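Local atomic coordinates of twitching motility pilus retraction protein (Geobacter sulfurreducens PCA, PDB entry 5ZFQ), a protein that probably drives the retraction of type IV pili in twitching motility, working as a six-subunit ATPase motor. Residues 33-37 against 101-107; 39-43 against 53-57; 123-129 against 189-193. All coordinates share one frame; numbering follows the deposited sequence.

Contact 1 of 3, residues 33-37 against 101-107; sequences LTELV and IKGLSRF
Phe107 is gripped by two residues one helical turn apart, Leu33 and Val37. Leu33 lays its CD2 methyl over one face of the ring in a CH-pi contact, 4.0 Å from the Phe107 centroid but offset toward the rim. The two side chains run antiparallel alongside each other. Val37 arrives at the ring edge instead, near its plane, with CG2 3.8 Å from Phe107 CZ. Leu36 CD2 adds an oblique approach, 4.1 Å from Phe107 CE2. On this inner side Leu33, Leu36 and Phe107 are buried, and Leu44, Phe99 and Val124 of neighbouring strands also pack on one or another of them. It is the place where helix 29-38 rests on the six-stranded antiparallel sheet of the N-terminal domain, which is PAS-like in PilT ATPases. At the sheet margin a classic bulge sets Leu104 and Ser105 together opposite Ile101, and from it Leu104 reaches back to the helix. The outer side, made by Ile101, Thr34, Val37 and Leu104, is only partly covered. Ile101 CG1 is 4.1 Å from Leu33 CD1, the two side chains lying crosswise. With Leu104 CG opposite the backbone N (chi1 -174°), the side chain meets Val37 tip to tip, Leu104 CD1 lying 3.8 Å from Val37 CB. The other methyl, Leu104 CD2, sits 3.4 Å from Thr34 OG1, a hydroxyl already bonded to His30 O.

Contact 2 of 3, residues 39-43 against 53-57; sequences RGGSD and QIRVD
Ser42 and Asp43 run against Arg55 through a pair of backbone hydrogen bonds. Ser42 N donates to Arg55 O at 2.9 Å, and Arg55 N returns a bond to Asp43 O at 2.8 Å. Asp43 O also receives a CA-H...O contact from Ile54 CA. Farther back, a water donates to Gly40 O at 2.6 Å and accepts from Asp57 N at 3.1 Å, bridging the Gly40 carbonyl and the Asp57 amide. The side chains of Asp43 and Arg55 run alongside each other, OD2 of Asp43 at the edge of the Arg55 guanidinium and the two planes 74° apart; yet OD2 of Asp43 is 3.8 Å from NE of Arg55, a long salt bridge. The stronger partners of Arg55 are Asp222 and Asp224 of a second subunit, while Gly58 O takes its NH1. The positive charge may thus ease the proximity of Asp43 to Asp222 across the interface. The Ile54 CD1 methyl lies over one face of the Arg39 guanidinium, 3.8 Å from Arg39 NH1. Gly40, with its positive phi, is the C-prime residue of a Schellman motif, Gly41 N bonding to Leu36 O and Gly40 N to Val37 O, which ends helix 29-38 and delivers the chain to the antiparallel sheet.

Contact 3 of 3, residues 123-129 against 189-193; sequences RVIPYKI and EYLHP
Bends in two long side chains turn Arg123 and Glu189 toward each other: Arg123 folds at chi3 (-76°) and Glu189 at chi2 (-74°). Even so, the charged groups meet obliquely, their planes 61° apart, and Arg123 NH1 stays 3.8 Å from Glu189 OE1, a long salt bridge. Apolar contacts make up most of the rest. Pro126 approaches the edge of the Tyr190 ring, near its plane, with CG 3.6 Å from Tyr190 CE1. Ile125 lies athwart Leu191, Ile125 CG2 being 4.2 Å from Leu191 CD1, while the same Ile125 methyl rests 3.9 Å from Glu189 O. Beyond them Ile129 CD1 packs on the backbone at Leu191 O, 3.4 Å away. No hydrogen bond joins the two segments; the polar backbone of 189-193 looks to other partners, His192 N to Gln201 and His192 O to Arg115 of a third subunit. Glu189 and Tyr190 also touch helix 162-176, whose first residues, Ser163 among them, belong to an apparent Walker A motif. The arrangement is that of a domain junction: strand 117-125, the last of the PAS-like sheet in chain order, and the linker after it lie against a loop of the RecA-like ATPase domain, close to the probable nucleotide site.

In the fold
Contacts 1 and 2 belong to the N-terminal antiparallel sheet and its helix 29-38, and contact 3 leads from that sheet to the ATPase domain. Centres of contacts 1 and 2 are about 12 Å apart, those of 1 and 3 also about 12 Å, and those of 2 and 3 about 16 Å. Along the chain, contact 2 falls between the two segments of contact 1, and contact 3 opens after both. Strand 117-125 ties them together, pairing through Ile125 with Arg106 of contact 1 and through Val124 with Ser42 of contact 2. The same strand continues into the linker to the ATPase domain, while contacts 2 and 3 also border neighbouring subunits.

Contact 1 of 3, residues 33-37 against 101-107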
ATOM      1  N   LEU A  33     -37.579 -22.042 -21.207  1.00 37.68           N
ATOM      2  CA  LEU A  33     -37.397 -22.521 -19.840  1.00 37.64           C
ATOM      3  C   LEU A  33     -38.477 -23.533 -19.517  1.00 39.43           C
ATOM      4  O   LEU A  33     -38.236 -24.508 -18.798  1.00 40.13           O
ATOM      5  CB  LEU A  33     -37.425 -21.357 -18.846  1.00 36.82           C
ATOM      6  CG  LEU A  33     -36.294 -20.326 -18.992  1.00 34.77           C
ATOM      7  CD1 LEU A  33     -36.696 -18.991 -18.363  1.00 34.57           C
ATOM      8  CD2 LEU A  33     -35.019 -20.868 -18.363  1.00 33.54           C
ATOM      9  N   THR A  34     -39.674 -23.288 -20.051  1.00 40.45           N
ATOM     10  CA  THR A  34     -40.776 -24.209 -19.863  1.00 42.39           C
ATOM     11  C   THR A  34     -40.332 -25.539 -20.432  1.00 42.54           C
ATOM     12  O   THR A  34     -40.420 -26.569 -19.774  1.00 36.47           O
ATOM     13  CB  THR A  34     -42.062 -23.715 -20.536  1.00 44.42           C
ATOM     14  OG1 THR A  34     -42.552 -22.565 -19.833  1.00 45.24           O
ATOM     15  CG2 THR A  34     -43.126 -24.797 -20.501  1.00 46.54           C
ATOM     16  N   GLU A  35     -39.806 -25.493 -21.645  1.00 42.45           N
ATOM     17  CA  GLU A  35     -39.246 -26.674 -22.285  1.00 44.03           C
ATOM     18  C   GLU A  35     -38.190 -27.357 -21.402  1.00 43.44           C
ATOM     19  O   GLU A  35     -38.246 -28.577 -21.191  1.00 44.62           O
ATOM     20  CB  GLU A  35     -38.644 -26.297 -23.636  1.00 45.34           C
ATOM     21  CG  GLU A  35     -37.830 -27.395 -24.261  1.00 48.00           C
ATOM     22  CD  GLU A  35     -38.657 -28.349 -25.097  1.00 52.08           C
ATOM     23  OE1 GLU A  35     -39.706 -28.828 -24.596  1.00 55.01           O
ATOM     24  OE2 GLU A  35     -38.239 -28.636 -26.247  1.00 53.19           O
ATOM     25  N   LEU A  36     -37.251 -26.561 -20.885  1.00 41.84           N
ATOM     26  CA  LEU A  36     -36.216 -27.037 -19.974  1.00 41.48           C
ATOM     27  C   LEU A  36     -36.793 -27.823 -18.801  1.00 42.81           C
ATOM     28  O   LEU A  36     -36.387 -28.962 -18.542  1.00 43.83           O
ATOM     29  CB  LEU A  36     -35.395 -25.861 -19.448  1.00 40.45           C
ATOM     30  CG  LEU A  36     -34.359 -26.165 -18.348  1.00 41.17           C
ATOM     31  CD1 LEU A  36     -33.156 -27.059 -18.803  1.00 31.13           C
ATOM     32  CD2 LEU A  36     -33.861 -24.865 -17.714  1.00 40.52           C
ATOM     33  N   VAL A  37     -37.743 -27.213 -18.099  1.00 42.78           N
ATOM     34  CA  VAL A  37     -38.297 -27.817 -16.893  1.00 43.35           C
ATOM     35  C   VAL A  37     -39.088 -29.078 -17.230  1.00 44.13           C
ATOM     36  O   VAL A  37     -38.862 -30.121 -16.618  1.00 45.31           O
ATOM     37  CB  VAL A  37     -39.204 -26.831 -16.108  1.00 49.66           C
ATOM     38  CG1 VAL A  37     -39.835 -27.530 -14.917  1.00 51.34           C
ATOM     39  CG2 VAL A  37     -38.411 -25.620 -15.632  1.00 48.14           C
ATOM     40  N   ILE A 101     -40.268 -17.528 -12.970  1.00 53.82           N
ATOM     41  CA  ILE A 101     -41.381 -17.523 -13.899  1.00 56.80           C
ATOM     42  C   ILE A 101     -42.546 -18.053 -13.088  1.00 60.86           C
ATOM     43  O   ILE A 101     -42.490 -19.181 -12.608  1.00 61.90           O
ATOM     44  CB  ILE A 101     -41.145 -18.438 -15.133  1.00 39.95           C
ATOM     45  CG1 ILE A 101     -39.824 -18.124 -15.857  1.00 38.07           C
ATOM     46  CG2 ILE A 101     -42.307 -18.354 -16.102  1.00 40.87           C
ATOM     47  CD1 ILE A 101     -39.569 -16.661 -16.129  1.00 37.72           C
ATOM     48  N   LYS A 102     -43.581 -17.238 -12.897  1.00 63.98           N
ATOM     49  CA  LYS A 102     -44.768 -17.653 -12.139  1.00 69.50           C
ATOM     50  C   LYS A 102     -45.381 -18.921 -12.754  1.00 67.68           C
ATOM     51  O   LYS A 102     -45.553 -19.013 -13.975  1.00 66.78           O
ATOM     52  CB  LYS A 102     -45.801 -16.510 -12.090  1.00 74.73           C
ATOM     53  CG  LYS A 102     -47.256 -16.912 -12.371  1.00 78.86           C
ATOM     54  CD  LYS A 102     -48.058 -15.791 -13.048  1.00 80.34           C
ATOM     55  CE  LYS A 102     -49.434 -16.278 -13.517  1.00 82.45           C
ATOM     56  NZ  LYS A 102     -50.235 -15.200 -14.183  1.00 83.66           N
ATOM     57  N   GLY A 103     -45.676 -19.907 -11.911  1.00 70.70           N
ATOM     58  CA  GLY A 103     -46.263 -21.151 -12.378  1.00 72.20           C
ATOM     59  C   GLY A 103     -45.272 -22.165 -12.920  1.00 70.44           C
ATOM     60  O   GLY A 103     -45.643 -23.284 -13.252  1.00 70.79           O
ATOM     61  N   LEU A 104     -44.002 -21.784 -13.012  1.00 41.89           N
ATOM     62  CA  LEU A 104     -42.990 -22.687 -13.534  1.00 48.98           C
ATOM     63  C   LEU A 104     -41.894 -22.957 -12.501  1.00 48.26           C
ATOM     64  O   LEU A 104     -41.925 -23.972 -11.808  1.00 48.99           O
ATOM     65  CB  LEU A 104     -42.393 -22.113 -14.818  1.00 38.39           C
ATOM     66  CG  LEU A 104     -41.407 -22.979 -15.613  1.00 38.28           C
ATOM     67  CD1 LEU A 104     -42.014 -24.325 -16.008  1.00 38.11           C
ATOM     68  CD2 LEU A 104     -40.939 -22.220 -16.843  1.00 36.75           C
ATOM     69  N   SER A 105     -40.926 -22.051 -12.381  1.00 47.50           N
ATOM     70  CA  SER A 105     -39.820 -22.290 -11.461  1.00 46.60           C
ATOM     71  C   SER A 105     -39.012 -21.040 -11.161  1.00 47.70           C
ATOM     72  O   SER A 105     -39.158 -20.021 -11.830  1.00 46.89           O
ATOM     73  CB  SER A 105     -38.878 -23.373 -12.018  1.00 43.95           C
ATOM     74  OG  SER A 105     -37.900 -23.742 -11.047  1.00 42.52           O
ATOM     75  N   ARG A 106     -38.166 -21.139 -10.138  1.00 49.15           N
ATOM     76  CA  ARG A 106     -37.127 -20.154  -9.876  1.00 50.02           C
ATOM     77  C   ARG A 106     -35.892 -20.574 -10.675  1.00 46.80           C
ATOM     78  O   ARG A 106     -35.602 -21.771 -10.796  1.00 47.10           O
ATOM     79  CB  ARG A 106     -36.817 -20.076  -8.377  1.00 54.44           C
ATOM     80  CG  ARG A 106     -37.690 -19.124  -7.544  1.00 60.30           C
ATOM     81  CD  ARG A 106     -37.428 -17.643  -7.872  1.00 64.39           C
ATOM     82  NE  ARG A 106     -37.251 -16.869  -6.633  1.00 66.28           N
ATOM     83  CZ  ARG A 106     -36.526 -15.750  -6.501  1.00 65.91           C
ATOM     84  NH1 ARG A 106     -35.900 -15.208  -7.546  1.00 64.39           N
ATOM     85  NH2 ARG A 106     -36.436 -15.164  -5.304  1.00 67.43           N
ATOM     86  N   PHE A 107     -35.180 -19.604 -11.246  1.00 43.53           N
ATOM     87  CA  PHE A 107     -33.968 -19.926 -11.993  1.00 39.27           C
ATOM     88  C   PHE A 107     -32.795 -19.103 -11.511  1.00 37.43           C
ATOM     89  O   PHE A 107     -32.972 -18.042 -10.939  1.00 38.06           O
ATOM     90  CB  PHE A 107     -34.184 -19.702 -13.491  1.00 37.14           C
ATOM     91  CG  PHE A 107     -35.313 -20.515 -14.069  1.00 37.02           C
ATOM     92  CD1 PHE A 107     -36.626 -20.058 -14.003  1.00 37.93           C
ATOM     93  CD2 PHE A 107     -35.069 -21.740 -14.658  1.00 36.50           C
ATOM     94  CE1 PHE A 107     -37.673 -20.808 -14.532  1.00 38.58           C
ATOM     95  CE2 PHE A 107     -36.116 -22.489 -15.184  1.00 37.33           C
ATOM     96  CZ  PHE A 107     -37.419 -22.019 -15.125  1.00 38.15           C
TER

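Contact 2 of 3, residues 39-43 against 53-57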
ATOM      1  N   ARG A  39     -38.772 -31.147 -19.513  1.00 44.03           N
ATOM      2  CA  ARG A  39     -37.964 -32.281 -19.953  1.00 43.97           C
ATOM      3  C   ARG A  39     -36.989 -32.769 -18.877  1.00 43.93           C
ATOM      4  O   ARG A  39     -36.118 -33.601 -19.153  1.00 44.69           O
ATOM      5  CB  ARG A  39     -37.223 -31.927 -21.244  1.00 42.19           C
ATOM      6  CG  ARG A  39     -38.178 -31.650 -22.384  1.00 42.14           C
ATOM      7  CD  ARG A  39     -37.457 -31.465 -23.669  1.00 41.18           C
ATOM      8  NE  ARG A  39     -36.752 -32.680 -24.043  1.00 42.09           N
ATOM      9  CZ  ARG A  39     -35.911 -32.738 -25.066  1.00 42.21           C
ATOM     10  NH1 ARG A  39     -35.695 -31.657 -25.797  1.00 38.80           N
ATOM     11  NH2 ARG A  39     -35.276 -33.860 -25.348  1.00 43.99           N
ATOM     12  N   GLY A  40     -37.171 -32.280 -17.650  1.00 43.07           N
ATOM     13  CA  GLY A  40     -36.348 -32.698 -16.533  1.00 43.09           C
ATOM     14  C   GLY A  40     -34.911 -32.245 -16.703  1.00 41.71           C
ATOM     15  O   GLY A  40     -33.973 -32.938 -16.299  1.00 42.43           O
ATOM     16  N   GLY A  41     -34.739 -31.075 -17.311  1.00 39.81           N
ATOM     17  CA  GLY A  41     -33.417 -30.531 -17.533  1.00 37.95           C
ATOM     18  C   GLY A  41     -32.928 -29.720 -16.352  1.00 36.38           C
ATOM     19  O   GLY A  41     -33.717 -29.336 -15.483  1.00 36.35           O
ATOM     20  N   SER A  42     -31.620 -29.462 -16.311  1.00 35.44           N
ATOM     21  CA  SER A  42     -31.035 -28.667 -15.226  1.00 34.47           C
ATOM     22  C   SER A  42     -30.468 -27.359 -15.770  1.00 32.72           C
ATOM     23  O   SER A  42     -30.572 -26.320 -15.128  1.00 31.85           O
ATOM     24  CB  SER A  42     -29.937 -29.451 -14.479  1.00 34.92           C
ATOM     25  OG  SER A  42     -28.858 -29.814 -15.329  1.00 34.62           O
ATOM     26  N   ASP A  43     -29.889 -27.414 -16.966  1.00 32.50           N
ATOM     27  CA  ASP A  43     -29.161 -26.269 -17.509  1.00 31.32           C
ATOM     28  C   ASP A  43     -29.594 -25.920 -18.930  1.00 30.79           C
ATOM     29  O   ASP A  43     -29.741 -26.794 -19.778  1.00 31.44           O
ATOM     30  CB  ASP A  43     -27.660 -26.547 -17.473  1.00 31.57           C
ATOM     31  CG  ASP A  43     -27.195 -26.969 -16.110  1.00 32.67           C
ATOM     32  OD1 ASP A  43     -26.908 -26.073 -15.300  1.00 31.98           O
ATOM     33  OD2 ASP A  43     -27.135 -28.199 -15.837  1.00 34.48           O
ATOM     34  N   GLN A  53     -29.398 -25.263 -26.125  1.00 32.17           N
ATOM     35  CA  GLN A  53     -29.082 -26.586 -25.614  1.00 32.88           C
ATOM     36  C   GLN A  53     -29.571 -26.733 -24.179  1.00 33.40           C
ATOM     37  O   GLN A  53     -29.426 -25.807 -23.372  1.00 32.53           O
ATOM     38  CB  GLN A  53     -27.583 -26.830 -25.702  1.00 32.39           C
ATOM     39  CG  GLN A  53     -27.040 -26.691 -27.103  1.00 32.88           C
ATOM     40  CD  GLN A  53     -26.425 -27.982 -27.612  1.00 34.84           C
ATOM     41  OE1 GLN A  53     -26.603 -29.046 -27.021  1.00 35.68           O
ATOM     42  NE2 GLN A  53     -25.716 -27.899 -28.724  1.00 35.87           N
ATOM     43  N   ILE A  54     -30.183 -27.871 -23.857  1.00 35.57           N
ATOM     44  CA  ILE A  54     -30.482 -28.170 -22.445  1.00 36.67           C
ATOM     45  C   ILE A  54     -29.649 -29.366 -21.973  1.00 40.01           C
ATOM     46  O   ILE A  54     -29.218 -30.198 -22.784  1.00 41.52           O
ATOM     47  CB  ILE A  54     -31.979 -28.475 -22.185  1.00 36.37           C
ATOM     48  CG1 ILE A  54     -32.384 -29.790 -22.873  1.00 36.94           C
ATOM     49  CG2 ILE A  54     -32.873 -27.243 -22.546  1.00 31.33           C
ATOM     50  CD1 ILE A  54     -33.893 -30.043 -22.930  1.00 37.30           C
ATOM     51  N   ARG A  55     -29.395 -29.428 -20.668  1.00 41.42           N
ATOM     52  CA  ARG A  55     -28.662 -30.545 -20.102  1.00 44.84           C
ATOM     53  C   ARG A  55     -29.638 -31.400 -19.323  1.00 46.25           C
ATOM     54  O   ARG A  55     -30.340 -30.891 -18.458  1.00 43.22           O
ATOM     55  CB  ARG A  55     -27.512 -30.074 -19.190  1.00 45.99           C
ATOM     56  CG  ARG A  55     -26.638 -31.236 -18.677  1.00 48.42           C
ATOM     57  CD  ARG A  55     -25.586 -30.815 -17.671  1.00 34.20           C
ATOM     58  NE  ARG A  55     -24.652 -29.793 -18.152  1.00 35.73           N
ATOM     59  CZ  ARG A  55     -23.594 -30.016 -18.934  1.00 36.58           C
ATOM     60  NH1 ARG A  55     -23.295 -31.245 -19.331  1.00 38.77           N
ATOM     61  NH2 ARG A  55     -22.812 -29.005 -19.299  1.00 35.67           N
ATOM     62  N   VAL A  56     -29.681 -32.693 -19.633  1.00 50.13           N
ATOM     63  CA  VAL A  56     -30.597 -33.617 -18.972  1.00 53.27           C
ATOM     64  C   VAL A  56     -29.863 -34.819 -18.389  1.00 56.72           C
ATOM     65  O   VAL A  56     -29.289 -35.621 -19.128  1.00 57.35           O
ATOM     66  CB  VAL A  56     -31.687 -34.129 -19.941  1.00 54.89           C
ATOM     67  CG1 VAL A  56     -32.717 -34.951 -19.181  1.00 56.59           C
ATOM     68  CG2 VAL A  56     -32.352 -32.970 -20.673  1.00 53.21           C
ATOM     69  N   ASP A  57     -29.899 -34.951 -17.065  1.00 59.09           N
ATOM     70  CA  ASP A  57     -29.168 -36.015 -16.376  1.00 62.95           C
ATOM     71  C   ASP A  57     -27.711 -36.097 -16.823  1.00 64.11           C
ATOM     72  O   ASP A  57     -27.175 -37.194 -16.973  1.00 65.29           O
ATOM     73  CB  ASP A  57     -29.849 -37.376 -16.593  1.00 67.09           C
ATOM     74  CG  ASP A  57     -31.170 -37.505 -15.842  1.00 69.48           C
ATOM     75  OD1 ASP A  57     -31.409 -36.708 -14.904  1.00 70.25           O
ATOM     76  OD2 ASP A  57     -31.959 -38.420 -16.167  1.00 72.16           O
TER
HETATM   77  O   HOH W   1     -31.471 -32.762 -15.458  1.00 36.17           O

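Contact 3 of 3, residues 123-129 against 189-193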
ATOM      1  N   ARG A 123     -30.125 -22.019 -15.049  1.00 32.54           N
ATOM      2  CA  ARG A 123     -30.119 -23.195 -14.190  1.00 33.67           C
ATOM      3  C   ARG A 123     -31.367 -23.222 -13.331  1.00 33.87           C
ATOM      4  O   ARG A 123     -31.704 -22.237 -12.690  1.00 33.51           O
ATOM      5  CB  ARG A 123     -28.853 -23.205 -13.314  1.00 34.74           C
ATOM      6  CG  ARG A 123     -27.549 -23.127 -14.104  1.00 35.23           C
ATOM      7  CD  ARG A 123     -26.325 -23.233 -13.214  1.00 37.21           C
ATOM      8  NE  ARG A 123     -26.065 -21.995 -12.485  1.00 39.19           N
ATOM      9  CZ  ARG A 123     -25.595 -21.921 -11.233  1.00 41.31           C
ATOM     10  NH1 ARG A 123     -25.346 -23.024 -10.540  1.00 42.22           N
ATOM     11  NH2 ARG A 123     -25.376 -20.733 -10.666  1.00 42.03           N
ATOM     12  N   VAL A 124     -32.054 -24.353 -13.327  1.00 35.51           N
ATOM     13  CA  VAL A 124     -33.202 -24.556 -12.456  1.00 38.21           C
ATOM     14  C   VAL A 124     -32.856 -24.535 -10.963  1.00 39.69           C
ATOM     15  O   VAL A 124     -31.963 -25.256 -10.502  1.00 32.87           O
ATOM     16  CB  VAL A 124     -33.893 -25.896 -12.766  1.00 40.25           C
ATOM     17  CG1 VAL A 124     -35.015 -26.182 -11.752  1.00 34.45           C
ATOM     18  CG2 VAL A 124     -34.435 -25.874 -14.189  1.00 40.55           C
ATOM     19  N   ILE A 125     -33.565 -23.695 -10.217  1.00 40.93           N
ATOM     20  CA  ILE A 125     -33.555 -23.789  -8.763  1.00 42.49           C
ATOM     21  C   ILE A 125     -34.728 -24.649  -8.335  1.00 45.36           C
ATOM     22  O   ILE A 125     -35.885 -24.261  -8.501  1.00 46.12           O
ATOM     23  CB  ILE A 125     -33.658 -22.417  -8.072  1.00 41.45           C
ATOM     24  CG1 ILE A 125     -32.457 -21.545  -8.415  1.00 38.90           C
ATOM     25  CG2 ILE A 125     -33.735 -22.585  -6.574  1.00 42.58           C
ATOM     26  CD1 ILE A 125     -32.606 -20.149  -7.905  1.00 38.83           C
ATOM     27  N   PRO A 126     -34.437 -25.827  -7.783  1.00 45.89           N
ATOM     28  CA  PRO A 126     -35.518 -26.749  -7.412  1.00 47.27           C
ATOM     29  C   PRO A 126     -36.327 -26.210  -6.227  1.00 47.71           C
ATOM     30  O   PRO A 126     -35.753 -25.545  -5.363  1.00 46.43           O
ATOM     31  CB  PRO A 126     -34.772 -28.035  -7.048  1.00 47.07           C
ATOM     32  CG  PRO A 126     -33.413 -27.554  -6.575  1.00 45.75           C
ATOM     33  CD  PRO A 126     -33.104 -26.314  -7.381  1.00 45.35           C
ATOM     34  N   TYR A 127     -37.634 -26.461  -6.211  1.00 50.62           N
ATOM     35  CA  TYR A 127     -38.468 -26.080  -5.075  1.00 52.49           C
ATOM     36  C   TYR A 127     -38.153 -27.001  -3.902  1.00 53.66           C
ATOM     37  O   TYR A 127     -37.978 -26.551  -2.758  1.00 53.14           O
ATOM     38  CB  TYR A 127     -39.966 -26.159  -5.414  1.00 54.71           C
ATOM     39  CG  TYR A 127     -40.523 -25.034  -6.282  1.00 56.27           C
ATOM     40  CD1 TYR A 127     -40.714 -23.739  -5.760  1.00 56.06           C
ATOM     41  CD2 TYR A 127     -40.910 -25.270  -7.613  1.00 57.71           C
ATOM     42  CE1 TYR A 127     -41.255 -22.697  -6.559  1.00 56.48           C
ATOM     43  CE2 TYR A 127     -41.456 -24.238  -8.413  1.00 58.21           C
ATOM     44  CZ  TYR A 127     -41.623 -22.957  -7.880  1.00 57.43           C
ATOM     45  OH  TYR A 127     -42.145 -21.939  -8.659  1.00 57.59           O
ATOM     46  N   LYS A 128     -38.062 -28.295  -4.203  1.00 55.39           N
ATOM     47  CA  LYS A 128     -37.901 -29.303  -3.167  1.00 56.50           C
ATOM     48  C   LYS A 128     -36.421 -29.543  -2.837  1.00 55.73           C
ATOM     49  O   LYS A 128     -35.621 -29.922  -3.696  1.00 56.39           O
ATOM     50  CB  LYS A 128     -38.593 -30.609  -3.578  1.00 59.38           C
ATOM     51  CG  LYS A 128     -38.645 -31.653  -2.471  1.00 61.82           C
ATOM     52  CD  LYS A 128     -39.448 -32.893  -2.885  1.00 66.29           C
ATOM     53  CE  LYS A 128     -39.599 -33.891  -1.724  1.00 68.02           C
ATOM     54  NZ  LYS A 128     -40.982 -33.913  -1.150  1.00 69.43           N
ATOM     55  N   ILE A 129     -36.078 -29.307  -1.573  1.00 54.42           N
ATOM     56  CA  ILE A 129     -34.725 -29.506  -1.073  1.00 53.41           C
ATOM     57  C   ILE A 129     -34.456 -30.969  -0.680  1.00 54.38           C
ATOM     58  O   ILE A 129     -35.055 -31.503   0.264  1.00 54.74           O
ATOM     59  CB  ILE A 129     -34.440 -28.593   0.142  1.00 51.65           C
ATOM     60  CG1 ILE A 129     -34.229 -27.138  -0.306  1.00 50.66           C
ATOM     61  CG2 ILE A 129     -33.215 -29.093   0.900  1.00 51.07           C
ATOM     62  CD1 ILE A 129     -35.503 -26.299  -0.455  1.00 50.54           C
ATOM     63  N   GLU A 189     -27.856 -20.579  -3.683  1.00 38.86           N
ATOM     64  CA  GLU A 189     -28.010 -21.779  -4.489  1.00 40.06           C
ATOM     65  C   GLU A 189     -29.413 -22.385  -4.289  1.00 40.80           C
ATOM     66  O   GLU A 189     -30.093 -22.720  -5.253  1.00 41.15           O
ATOM     67  CB  GLU A 189     -26.913 -22.804  -4.143  1.00 40.21           C
ATOM     68  CG  GLU A 189     -25.454 -22.415  -4.523  1.00 53.39           C
ATOM     69  CD  GLU A 189     -25.147 -22.486  -6.025  1.00 54.34           C
ATOM     70  OE1 GLU A 189     -25.889 -23.179  -6.762  1.00 55.51           O
ATOM     71  OE2 GLU A 189     -24.151 -21.865  -6.469  1.00 54.15           O
ATOM     72  N   TYR A 190     -29.857 -22.509  -3.044  1.00 41.46           N
ATOM     73  CA  TYR A 190     -31.167 -23.094  -2.775  1.00 42.79           C
ATOM     74  C   TYR A 190     -32.032 -22.143  -1.966  1.00 41.43           C
ATOM     75  O   TYR A 190     -31.564 -21.556  -0.990  1.00 41.01           O
ATOM     76  CB  TYR A 190     -31.002 -24.451  -2.060  1.00 45.24           C
ATOM     77  CG  TYR A 190     -30.276 -25.468  -2.936  1.00 47.72           C
ATOM     78  CD1 TYR A 190     -30.984 -26.222  -3.882  1.00 49.37           C
ATOM     79  CD2 TYR A 190     -28.886 -25.648  -2.857  1.00 48.03           C
ATOM     80  CE1 TYR A 190     -30.344 -27.119  -4.711  1.00 50.71           C
ATOM     81  CE2 TYR A 190     -28.236 -26.566  -3.696  1.00 49.32           C
ATOM     82  CZ  TYR A 190     -28.979 -27.289  -4.614  1.00 50.86           C
ATOM     83  OH  TYR A 190     -28.381 -28.191  -5.464  1.00 52.51           O
ATOM     84  N   LEU A 191     -33.286 -21.967  -2.376  1.00 41.05           N
ATOM     85  CA  LEU A 191     -34.169 -21.034  -1.669  1.00 40.42           C
ATOM     86  C   LEU A 191     -34.976 -21.719  -0.561  1.00 41.02           C
ATOM     87  O   LEU A 191     -35.266 -22.915  -0.630  1.00 42.58           O
ATOM     88  CB  LEU A 191     -35.111 -20.334  -2.647  1.00 40.20           C
ATOM     89  CG  LEU A 191     -34.417 -19.402  -3.645  1.00 39.82           C
ATOM     90  CD1 LEU A 191     -35.281 -19.093  -4.856  1.00 40.12           C
ATOM     91  CD2 LEU A 191     -33.982 -18.129  -2.955  1.00 39.32           C
ATOM     92  N   HIS A 192     -35.320 -20.962   0.474  1.00 39.73           N
ATOM     93  CA  HIS A 192     -36.078 -21.520   1.581  1.00 38.73           C
ATOM     94  C   HIS A 192     -37.338 -20.708   1.867  1.00 37.89           C
ATOM     95  O   HIS A 192     -37.266 -19.518   2.168  1.00 37.09           O
ATOM     96  CB  HIS A 192     -35.216 -21.613   2.849  1.00 38.14           C
ATOM     97  CG  HIS A 192     -34.026 -22.518   2.713  1.00 38.43           C
ATOM     98  ND1 HIS A 192     -34.100 -23.882   2.911  1.00 39.17           N
ATOM     99  CD2 HIS A 192     -32.725 -22.251   2.440  1.00 38.12           C
ATOM    100  CE1 HIS A 192     -32.904 -24.419   2.733  1.00 39.11           C
ATOM    101  NE2 HIS A 192     -32.052 -23.451   2.450  1.00 38.62           N
ATOM    102  N   PRO A 193     -38.500 -21.365   1.780  1.00 38.22           N
ATOM    103  CA  PRO A 193     -39.769 -20.762   2.198  1.00 38.61           C
ATOM    104  C   PRO A 193     -39.793 -20.687   3.716  1.00 37.70           C
ATOM    105  O   PRO A 193     -39.031 -21.417   4.355  1.00 37.08           O
ATOM    106  CB  PRO A 193     -40.805 -21.757   1.679  1.00 39.98           C
ATOM    107  CG  PRO A 193     -40.100 -23.086   1.814  1.00 32.82           C
ATOM    108  CD  PRO A 193     -38.637 -22.812   1.511  1.00 38.45           C
TER